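Local atomic coordinates of histidine acid phosphatase (PDB entry 6RXD), a protein that probably removes phosphate groups from phytate and related inositol polyphosphates, acting as a histidine acid phytase of the MINPP type. Residues I37-H45 / V392-M403; N184-K192 / I370-F378. All coordinates share one frame; numbering follows the deposited sequence.

Interaction 1 (I37-H45 / V392-M403)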
loop_
_atom_site.group_PDB
_atom_site.type_symbol
_atom_site.label_atom_id
_atom_site.label_comp_id
_atom_site.label_asym_id
_atom_site.label_seq_id
_atom_site.Cartn_x
_atom_site.Cartn_y
_atom_site.Cartn_z
ATOM N N ILE A 37 -10.346 -0.781 26.036
ATOM C CA ILE A 37 -9.585 -1.959 26.478
ATOM C C ILE A 37 -8.536 -2.459 25.470
ATOM O O ILE A 37 -7.642 -3.216 25.835
ATOM C CB ILE A 37 -10.490 -3.146 26.849
ATOM C CG1 ILE A 37 -11.367 -3.551 25.659
ATOM C CG2 ILE A 37 -11.354 -2.809 28.067
ATOM C CD1 ILE A 37 -11.967 -4.952 25.806
ATOM N N TYR A 38 -8.644 -2.061 24.203
ATOM C CA TYR A 38 -7.740 -2.603 23.195
ATOM C C TYR A 38 -7.738 -1.724 21.957
ATOM O O TYR A 38 -8.737 -1.071 21.655
ATOM C CB TYR A 38 -8.173 -4.040 22.834
ATOM C CG TYR A 38 -7.255 -4.748 21.858
ATOM C CD1 TYR A 38 -5.991 -5.195 22.254
ATOM C CD2 TYR A 38 -7.656 -4.985 20.545
ATOM C CE1 TYR A 38 -5.142 -5.842 21.350
ATOM C CE2 TYR A 38 -6.825 -5.633 19.647
ATOM C CZ TYR A 38 -5.576 -6.049 20.045
ATOM O OH TYR A 38 -4.761 -6.688 19.124
ATOM N N THR A 39 -6.620 -1.699 21.243
ATOM C CA THR A 39 -6.628 -1.119 19.902
ATOM C C THR A 39 -5.702 -1.913 18.994
ATOM O O THR A 39 -4.806 -2.598 19.476
ATOM C CB THR A 39 -6.232 0.369 19.918
ATOM O OG1 THR A 39 -6.456 0.939 18.618
ATOM C CG2 THR A 39 -4.760 0.549 20.315
ATOM N N GLU A 40 -5.910 -1.851 17.682
ATOM C CA GLU A 40 -5.025 -2.594 16.788
ATOM C C GLU A 40 -5.032 -2.006 15.395
ATOM O O GLU A 40 -5.915 -1.233 15.042
ATOM C CB GLU A 40 -5.416 -4.068 16.724
ATOM C CG GLU A 40 -6.807 -4.302 16.189
ATOM C CD GLU A 40 -7.121 -5.763 16.047
ATOM O OE1 GLU A 40 -6.202 -6.552 15.740
ATOM O OE2 GLU A 40 -8.295 -6.132 16.261
ATOM N N SER A 41 -4.036 -2.386 14.607
ATOM C CA SER A 41 -3.864 -1.777 13.297
ATOM C C SER A 41 -3.187 -2.716 12.324
ATOM O O SER A 41 -2.508 -3.670 12.716
ATOM C CB SER A 41 -3.002 -0.525 13.431
ATOM O OG SER A 41 -1.665 -0.899 13.695
ATOM N N MET A 42 -3.373 -2.446 11.039
ATOM C CA MET A 42 -2.440 -2.957 10.045
ATOM C C MET A 42 -2.227 -1.821 9.065
ATOM O O MET A 42 -3.189 -1.211 8.584
ATOM C CB MET A 42 -2.981 -4.202 9.331
ATOM C CG MET A 42 -1.985 -4.838 8.345
ATOM S SD MET A 42 -1.941 -4.050 6.706
ATOM C CE MET A 42 -3.557 -4.509 6.054
ATOM N N ALA A 43 -0.966 -1.533 8.777
ATOM C CA ALA A 43 -0.609 -0.451 7.872
ATOM C C ALA A 43 0.357 -0.936 6.817
ATOM O O ALA A 43 1.268 -1.720 7.099
ATOM C CB ALA A 43 0.025 0.709 8.653
ATOM N N ARG A 44 0.148 -0.462 5.591
ATOM C CA ARG A 44 1.116 -0.633 4.523
ATOM C C ARG A 44 2.352 0.206 4.835
ATOM O O ARG A 44 2.268 1.212 5.535
ATOM C CB ARG A 44 0.477 -0.160 3.213
ATOM C CG ARG A 44 1.363 -0.298 1.986
ATOM C CD ARG A 44 0.730 0.349 0.771
ATOM N NE ARG A 44 1.586 0.162 -0.393
ATOM C CZ ARG A 44 1.431 0.804 -1.542
ATOM N NH1 ARG A 44 0.457 1.708 -1.678
ATOM N NH2 ARG A 44 2.267 0.560 -2.540
ATOM N N HIS A 45 3.503 -0.221 4.334
ATOM C CA HIS A 45 4.726 0.572 4.480
ATOM C C HIS A 45 4.531 1.956 3.858
ATOM O O HIS A 45 3.621 2.176 3.054
ATOM C CB HIS A 45 5.881 -0.148 3.783
ATOM C CG HIS A 45 5.671 -0.298 2.308
ATOM N ND1 HIS A 45 5.843 0.744 1.422
ATOM C CD2 HIS A 45 5.269 -1.361 1.571
ATOM C CE1 HIS A 45 5.559 0.328 0.198
ATOM N NE2 HIS A 45 5.210 -0.945 0.262
ATOM N N VAL A 392 -2.442 -4.819 25.071
ATOM C CA VAL A 392 -3.474 -3.803 24.879
ATOM C C VAL A 392 -3.490 -3.254 23.453
ATOM O O VAL A 392 -4.414 -2.535 23.070
ATOM C CB VAL A 392 -3.321 -2.630 25.865
ATOM C CG1 VAL A 392 -3.538 -3.104 27.292
ATOM C CG2 VAL A 392 -1.953 -1.965 25.720
ATOM N N ALA A 393 -2.466 -3.581 22.676
ATOM C CA ALA A 393 -2.415 -3.128 21.283
ATOM C C ALA A 393 -1.551 -4.025 20.423
ATOM O O ALA A 393 -0.523 -4.537 20.875
ATOM C CB ALA A 393 -1.908 -1.672 21.207
ATOM N N THR A 394 -1.969 -4.209 19.171
ATOM C CA THR A 394 -1.151 -4.920 18.206
ATOM C C THR A 394 -1.041 -4.017 16.995
ATOM O O THR A 394 -2.054 -3.713 16.362
ATOM C CB THR A 394 -1.787 -6.265 17.814
ATOM O OG1 THR A 394 -2.043 -7.032 19.001
ATOM C CG2 THR A 394 -0.852 -7.051 16.907
ATOM N N PHE A 395 0.178 -3.554 16.705
ATOM C CA PHE A 395 0.431 -2.670 15.566
ATOM C C PHE A 395 1.207 -3.445 14.502
ATOM O O PHE A 395 2.334 -3.891 14.746
ATOM C CB PHE A 395 1.238 -1.438 16.000
ATOM C CG PHE A 395 0.535 -0.556 17.009
ATOM C CD1 PHE A 395 -0.763 -0.117 16.791
ATOM C CD2 PHE A 395 1.185 -0.167 18.171
ATOM C CE1 PHE A 395 -1.403 0.709 17.723
ATOM C CE2 PHE A 395 0.558 0.650 19.108
ATOM C CZ PHE A 395 -0.739 1.094 18.881
ATOM N N ARG A 396 0.598 -3.616 13.328
ATOM C CA ARG A 396 1.150 -4.476 12.276
ATOM C C ARG A 396 1.522 -3.659 11.051
ATOM O O ARG A 396 0.825 -2.697 10.711
ATOM C CB ARG A 396 0.111 -5.516 11.832
ATOM C CG ARG A 396 -0.479 -6.395 12.929
ATOM C CD ARG A 396 -1.690 -7.109 12.371
ATOM N NE ARG A 396 -2.381 -7.961 13.346
ATOM C CZ ARG A 396 -3.352 -7.543 14.150
ATOM N NH1 ARG A 396 -3.748 -6.276 14.118
ATOM N NH2 ARG A 396 -3.930 -8.397 14.991
ATOM N N PHE A 397 2.599 -4.073 10.380
ATOM C CA PHE A 397 3.147 -3.341 9.236
ATOM C C PHE A 397 3.421 -4.281 8.083
ATOM O O PHE A 397 4.074 -5.306 8.253
ATOM C CB PHE A 397 4.412 -2.584 9.659
ATOM C CG PHE A 397 4.139 -1.595 10.741
ATOM C CD1 PHE A 397 3.808 -0.287 10.428
ATOM C CD2 PHE A 397 4.089 -2.006 12.074
ATOM C CE1 PHE A 397 3.488 0.619 11.419
ATOM C CE2 PHE A 397 3.767 -1.110 13.076
ATOM C CZ PHE A 397 3.463 0.202 12.756
ATOM N N ALA A 398 2.891 -3.943 6.909
ATOM C CA ALA A 398 2.881 -4.881 5.798
ATOM C C ALA A 398 2.856 -4.163 4.451
ATOM O O ALA A 398 3.575 -3.189 4.256
ATOM C CB ALA A 398 1.693 -5.858 5.940
ATOM N N HIS A 399 2.011 -4.629 3.536
ATOM C CA HIS A 399 2.156 -4.292 2.116
ATOM C C HIS A 399 0.851 -4.011 1.395
ATOM O O HIS A 399 -0.232 -4.314 1.898
ATOM C CB HIS A 399 2.864 -5.458 1.419
ATOM C CG HIS A 399 4.107 -5.883 2.123
ATOM N ND1 HIS A 399 5.346 -5.371 1.809
ATOM C CD2 HIS A 399 4.292 -6.720 3.174
ATOM C CE1 HIS A 399 6.248 -5.885 2.631
ATOM N NE2 HIS A 399 5.634 -6.704 3.465
ATOM N N ALA A 400 0.947 -3.460 0.189
ATOM C CA ALA A 400 -0.248 -3.298 -0.635
ATOM C C ALA A 400 -0.883 -4.649 -0.900
ATOM O O ALA A 400 -2.108 -4.765 -1.007
ATOM C CB ALA A 400 0.099 -2.614 -1.943
ATOM N N GLU A 401 -0.042 -5.676 -1.013
ATOM C CA GLU A 401 -0.521 -7.030 -1.247
ATOM C C GLU A 401 -1.265 -7.580 -0.040
ATOM O O GLU A 401 -1.942 -8.608 -0.137
ATOM C CB GLU A 401 0.652 -7.957 -1.600
ATOM C CG GLU A 401 1.220 -7.749 -3.009
ATOM C CD GLU A 401 2.066 -6.482 -3.155
ATOM O OE1 GLU A 401 2.288 -6.064 -4.307
ATOM O OE2 GLU A 401 2.521 -5.908 -2.137
ATOM N N THR A 402 -1.108 -6.912 1.100
ATOM C CA THR A 402 -1.858 -7.250 2.308
ATOM C C THR A 402 -3.146 -6.443 2.356
ATOM O O THR A 402 -4.220 -6.977 2.632
ATOM C CB THR A 402 -1.005 -6.957 3.556
ATOM O OG1 THR A 402 0.324 -7.439 3.326
ATOM C CG2 THR A 402 -1.564 -7.639 4.792
ATOM N N MET A 403 -3.033 -5.143 2.099
ATOM C CA MET A 403 -4.177 -4.241 2.213
ATOM C C MET A 403 -5.263 -4.467 1.156
ATOM O O MET A 403 -6.448 -4.448 1.482
ATOM C CB MET A 403 -3.712 -2.775 2.189
ATOM C CG MET A 403 -4.861 -1.771 2.335
ATOM S SD MET A 403 -5.757 -1.919 3.912
ATOM C CE MET A 403 -4.562 -1.222 5.047
HETATM O O HOH W 1 0.101 -0.377 11.934
HETATM O O HOH W 2 3.278 -2.364 -0.864
#

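Interaction 2 (N184-K192 / I370-F378)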
loop_
_atom_site.group_PDB
_atom_site.type_symbol
_atom_site.label_atom_id
_atom_site.label_comp_id
_atom_site.label_asym_id
_atom_site.label_seq_id
_atom_site.Cartn_x
_atom_site.Cartn_y
_atom_site.Cartn_z
ATOM N N ASN A 184 5.518 -11.933 11.423
ATOM C CA ASN A 184 4.296 -12.726 11.283
ATOM C C ASN A 184 3.842 -12.784 9.829
ATOM O O ASN A 184 2.855 -12.153 9.450
ATOM C CB ASN A 184 3.172 -12.151 12.157
ATOM C CG ASN A 184 2.057 -13.146 12.400
ATOM O OD1 ASN A 184 1.922 -14.140 11.679
ATOM N ND2 ASN A 184 1.244 -12.881 13.416
ATOM N N PRO A 185 4.551 -13.563 9.005
ATOM C CA PRO A 185 4.210 -13.558 7.581
ATOM C C PRO A 185 2.935 -14.348 7.267
ATOM O O PRO A 185 2.460 -14.264 6.134
ATOM C CB PRO A 185 5.438 -14.216 6.935
ATOM C CG PRO A 185 6.015 -15.071 8.008
ATOM C CD PRO A 185 5.798 -14.302 9.274
ATOM N N ASP A 186 2.383 -15.087 8.231
ATOM C CA ASP A 186 1.120 -15.774 7.990
ATOM C C ASP A 186 -0.026 -14.779 7.946
ATOM O O ASP A 186 -1.017 -14.987 7.252
ATOM C CB ASP A 186 0.833 -16.820 9.069
ATOM C CG ASP A 186 1.790 -17.992 9.012
ATOM O OD1 ASP A 186 2.546 -18.091 8.025
ATOM O OD2 ASP A 186 1.770 -18.818 9.953
ATOM N N THR A 187 0.110 -13.689 8.685
ATOM C CA THR A 187 -0.955 -12.684 8.674
ATOM C C THR A 187 -0.578 -11.442 7.880
ATOM O O THR A 187 -1.449 -10.661 7.520
ATOM C CB THR A 187 -1.353 -12.241 10.091
ATOM O OG1 THR A 187 -0.247 -11.585 10.710
ATOM C CG2 THR A 187 -1.789 -13.434 10.948
ATOM N N LEU A 188 0.712 -11.253 7.615
ATOM C CA LEU A 188 1.161 -10.044 6.940
ATOM C C LEU A 188 1.900 -10.301 5.623
ATOM O O LEU A 188 2.398 -9.368 4.994
ATOM C CB LEU A 188 2.037 -9.208 7.879
ATOM C CG LEU A 188 1.387 -8.854 9.229
ATOM C CD1 LEU A 188 2.402 -8.190 10.157
ATOM C CD2 LEU A 188 0.187 -7.934 9.028
ATOM N N TYR A 189 1.967 -11.561 5.214
ATOM C CA TYR A 189 2.535 -11.906 3.913
ATOM C C TYR A 189 1.878 -13.195 3.429
ATOM O O TYR A 189 2.550 -14.124 2.978
ATOM C CB TYR A 189 4.050 -12.078 4.025
ATOM C CG TYR A 189 4.839 -11.619 2.814
ATOM C CD1 TYR A 189 5.370 -12.541 1.911
ATOM C CD2 TYR A 189 5.077 -10.270 2.589
ATOM C CE1 TYR A 189 6.109 -12.122 0.817
ATOM C CE2 TYR A 189 5.817 -9.839 1.492
ATOM C CZ TYR A 189 6.333 -10.772 0.619
ATOM O OH TYR A 189 7.058 -10.349 -0.468
ATOM N N PHE A 190 0.549 -13.235 3.523
ATOM C CA PHE A 190 -0.215 -14.448 3.242
ATOM C C PHE A 190 -0.323 -14.761 1.758
ATOM O O PHE A 190 -0.844 -15.813 1.380
ATOM C CB PHE A 190 -1.628 -14.350 3.854
ATOM C CG PHE A 190 -2.286 -13.003 3.668
ATOM C CD1 PHE A 190 -2.720 -12.579 2.406
ATOM C CD2 PHE A 190 -2.474 -12.165 4.755
ATOM C CE1 PHE A 190 -3.320 -11.325 2.238
ATOM C CE2 PHE A 190 -3.069 -10.913 4.594
ATOM C CZ PHE A 190 -3.494 -10.499 3.335
ATOM N N HIS A 191 0.178 -13.860 0.920
ATOM C CA HIS A 191 -0.029 -13.960 -0.522
ATOM C C HIS A 191 1.073 -14.766 -1.211
ATOM O O HIS A 191 0.979 -15.063 -2.398
ATOM C CB HIS A 191 -0.153 -12.560 -1.139
ATOM C CG HIS A 191 1.056 -11.701 -0.921
ATOM N ND1 HIS A 191 1.405 -11.208 0.316
ATOM C CD2 HIS A 191 2.010 -11.285 -1.785
ATOM C CE1 HIS A 191 2.524 -10.502 0.200
ATOM N NE2 HIS A 191 2.910 -10.537 -1.062
ATOM N N LYS A 192 2.113 -15.124 -0.464
ATOM C CA LYS A 192 3.242 -15.866 -1.047
ATOM C C LYS A 192 3.728 -16.961 -0.139
ATOM O O LYS A 192 3.659 -16.842 1.082
ATOM C CB LYS A 192 4.414 -14.930 -1.343
ATOM C CG LYS A 192 4.259 -14.148 -2.623
ATOM C CD LYS A 192 5.456 -13.257 -2.871
ATOM C CE LYS A 192 5.299 -12.495 -4.177
ATOM N NZ LYS A 192 6.221 -11.327 -4.241
ATOM N N ILE A 370 -7.653 -14.773 0.606
ATOM C CA ILE A 370 -6.335 -14.978 1.193
ATOM C C ILE A 370 -6.105 -14.114 2.432
ATOM O O ILE A 370 -5.229 -14.412 3.241
ATOM C CB ILE A 370 -5.207 -14.715 0.171
ATOM C CG1 ILE A 370 -5.273 -13.293 -0.384
ATOM C CG2 ILE A 370 -5.285 -15.724 -0.968
ATOM C CD1 ILE A 370 -3.968 -12.866 -1.086
ATOM N N ALA A 371 -6.886 -13.043 2.582
ATOM C CA ALA A 371 -6.687 -12.140 3.718
ATOM C C ALA A 371 -7.353 -12.671 4.991
ATOM O O ALA A 371 -7.258 -12.052 6.047
ATOM C CB ALA A 371 -7.187 -10.727 3.395
ATOM N N GLN A 372 -8.029 -13.810 4.888
ATOM C CA GLN A 372 -8.713 -14.376 6.052
ATOM C C GLN A 372 -7.837 -14.558 7.308
ATOM O O GLN A 372 -8.301 -14.265 8.407
ATOM C CB GLN A 372 -9.427 -15.681 5.691
ATOM C CG GLN A 372 -10.428 -16.152 6.753
ATOM C CD GLN A 372 -11.588 -15.189 6.920
ATOM O OE1 GLN A 372 -12.190 -14.745 5.941
ATOM N NE2 GLN A 372 -11.892 -14.838 8.165
ATOM N N PRO A 373 -6.572 -15.008 7.157
ATOM C CA PRO A 373 -5.749 -15.137 8.368
ATOM C C PRO A 373 -5.573 -13.814 9.106
ATOM O O PRO A 373 -5.431 -13.825 10.335
ATOM C CB PRO A 373 -4.389 -15.593 7.828
ATOM C CG PRO A 373 -4.692 -16.253 6.528
ATOM C CD PRO A 373 -5.924 -15.614 5.976
ATOM N N LEU A 374 -5.544 -12.698 8.379
ATOM C CA LEU A 374 -5.382 -11.395 9.020
ATOM C C LEU A 374 -6.674 -10.973 9.711
ATOM O O LEU A 374 -6.659 -10.495 10.854
ATOM C CB LEU A 374 -4.957 -10.335 8.003
ATOM C CG LEU A 374 -4.795 -8.925 8.582
ATOM C CD1 LEU A 374 -3.779 -8.905 9.722
ATOM C CD2 LEU A 374 -4.378 -7.971 7.467
ATOM N N LEU A 375 -7.798 -11.156 9.026
ATOM C CA LEU A 375 -9.099 -10.883 9.634
ATOM C C LEU A 375 -9.309 -11.788 10.852
ATOM O O LEU A 375 -9.780 -11.328 11.892
ATOM C CB LEU A 375 -10.227 -11.063 8.615
ATOM C CG LEU A 375 -11.648 -10.844 9.151
ATOM C CD1 LEU A 375 -11.762 -9.502 9.877
ATOM C CD2 LEU A 375 -12.634 -10.913 7.991
ATOM N N ASP A 376 -8.937 -13.062 10.736
ATOM C CA ASP A 376 -8.971 -13.960 11.892
ATOM C C ASP A 376 -8.160 -13.381 13.048
ATOM O O ASP A 376 -8.608 -13.398 14.192
ATOM C CB ASP A 376 -8.406 -15.349 11.549
ATOM C CG ASP A 376 -9.344 -16.183 10.691
ATOM O OD1 ASP A 376 -10.528 -15.813 10.534
ATOM O OD2 ASP A 376 -8.884 -17.233 10.186
ATOM N N ASP A 377 -6.968 -12.872 12.763
ATOM C CA ASP A 377 -6.117 -12.365 13.836
ATOM C C ASP A 377 -6.636 -11.050 14.414
ATOM O O ASP A 377 -6.444 -10.772 15.604
ATOM C CB ASP A 377 -4.672 -12.174 13.368
ATOM C CG ASP A 377 -3.695 -12.192 14.523
ATOM O OD1 ASP A 377 -3.667 -13.210 15.246
ATOM O OD2 ASP A 377 -2.979 -11.187 14.735
ATOM N N PHE A 378 -7.281 -10.243 13.576
ATOM C CA PHE A 378 -7.896 -8.999 14.055
ATOM C C PHE A 378 -8.915 -9.325 15.141
ATOM O O PHE A 378 -9.024 -8.616 16.142
ATOM C CB PHE A 378 -8.552 -8.208 12.911
ATOM C CG PHE A 378 -7.751 -7.013 12.453
ATOM C CD1 PHE A 378 -8.245 -5.719 12.630
ATOM C CD2 PHE A 378 -6.507 -7.177 11.860
ATOM C CE1 PHE A 378 -7.518 -4.606 12.213
ATOM C CE2 PHE A 378 -5.764 -6.066 11.435
ATOM C CZ PHE A 378 -6.274 -4.783 11.616
HETATM O O HOH W 3 -1.098 -14.466 14.512
HETATM O O HOH W 4 -1.010 -10.394 13.089
#

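Interaction 1 (I37-H45 / V392-M403)
Glu40 and Arg396 sit on neighbouring parallel strands and form a buried salt bridge. Arg396 grips end-on, with NH1 and NH2 each 3.0 Å from OE1 of Glu40. The carboxylate and guanidinium planes are turned 38° apart. Arg396 NH1 also donates to Ser41 O at 3.2 Å, and the backbone N of Arg396 reaches it from the opposite face of the carbonyl plane. CG2 of Thr394 lies over one guanidinium face. Tyr38 OH and Thr394 OG1 share a hydrogen bond of 2.7 Å.

Beneath these side chains the strands pair in parallel, with backbone bonds from Thr39 to His45. Packing is close around Met42. Its chain bends at chi2 (-83°) and chi3, which brings Met42 CE to 3.6 Å from Met403 CE and 3.9 Å from CG2 of Thr402, whose side chain it crosses at a slant. On the other face of the sheet, Ser41 OG meets the edge of the Phe395 ring, and water 1 links it to Arg396 O.

Toward Arg44 and His45 a water-mediated link replaces direct side-chain bonds, though the residues stay buried. Water 2 accepts from Arg44 NE and from Ala400 N, and is 2.6 Å from His45 NE2. Ala400 CB lies over one face of the Arg44 guanidinium, toward its rim, and Ser12 O holds Arg44 NH1. His399 is at the N-cap position of helix 400-410, with NE2 hydrogen-bonded to Ser138 OG.

Arg44 and His45 begin the RHG signature of histidine acid phosphatases, and His399 to Glu401 form the HAE motif. The donors converging on water 2 are consistent with a phosphate pocket.

Interaction 2 (N184-K192 / I370-F378)
Phe190 carries the contact by laying one ring face against the start of the 370-378 segment. Ala371 CA makes a CH-pi contact there, 3.8 Å from the centroid of the Phe190 ring and 20° off its normal. Ile370 O sits over the same face, toward the rim. CD1 of Ile370 comes in at the ring edge, 3.7 Å from CD1 of Phe190. Phe190 CE2 is 3.9 Å from Leu374 CB. CG of Phe190 lies between the backbone N and carbonyl carbon (chi1 42°), turning the ring this way. A serine here would probably open a gap beside Ala371 and Leu374 and strip Ile370 of its aromatic neighbour.

Further apolar contacts lie toward helix 185-188. Leu188 CD2 touches CD1 of Leu374, and Thr187 CG2 lies 4.0 Å from CB of Asp377. Thr187 O, buried against Leu374 CB, has no polar partner in the model.

Polar links run through water. Water 4 accepts from Thr187 OG1 at 2.8 Å and donates to Asp377 OD2 at 2.7 Å. OD2 also forms a salt bridge with Arg396.

The short helix 185-188 and the turn after it thus pack on the N-terminal part of helix 372-386, a flanking helix of this phosphatase family's alpha/beta domain.

In the fold
The two contacts touch, with centres about 11 Å apart. Interaction 2 is nested within the chain loop that interaction 1 closes, and helix 372-386 leads on to strand 391-398. A salt bridge of 3.0 Å from Arg396 NH2 to Asp377 OD2 joins them. Arg396 thus ties both contacts together. Thr402 OG1 lies 3.3 Å from Leu188 O, a probable, weak hydrogen bond. The Tyr189 ring meets that of His399 edge-to-face, so the 184-192 segment borders the HAE motif and the probable active site. The Phe397 side chain is about 7 Å from that of Glu151, a zinc-binding residue of this protein whose metal is not bound here.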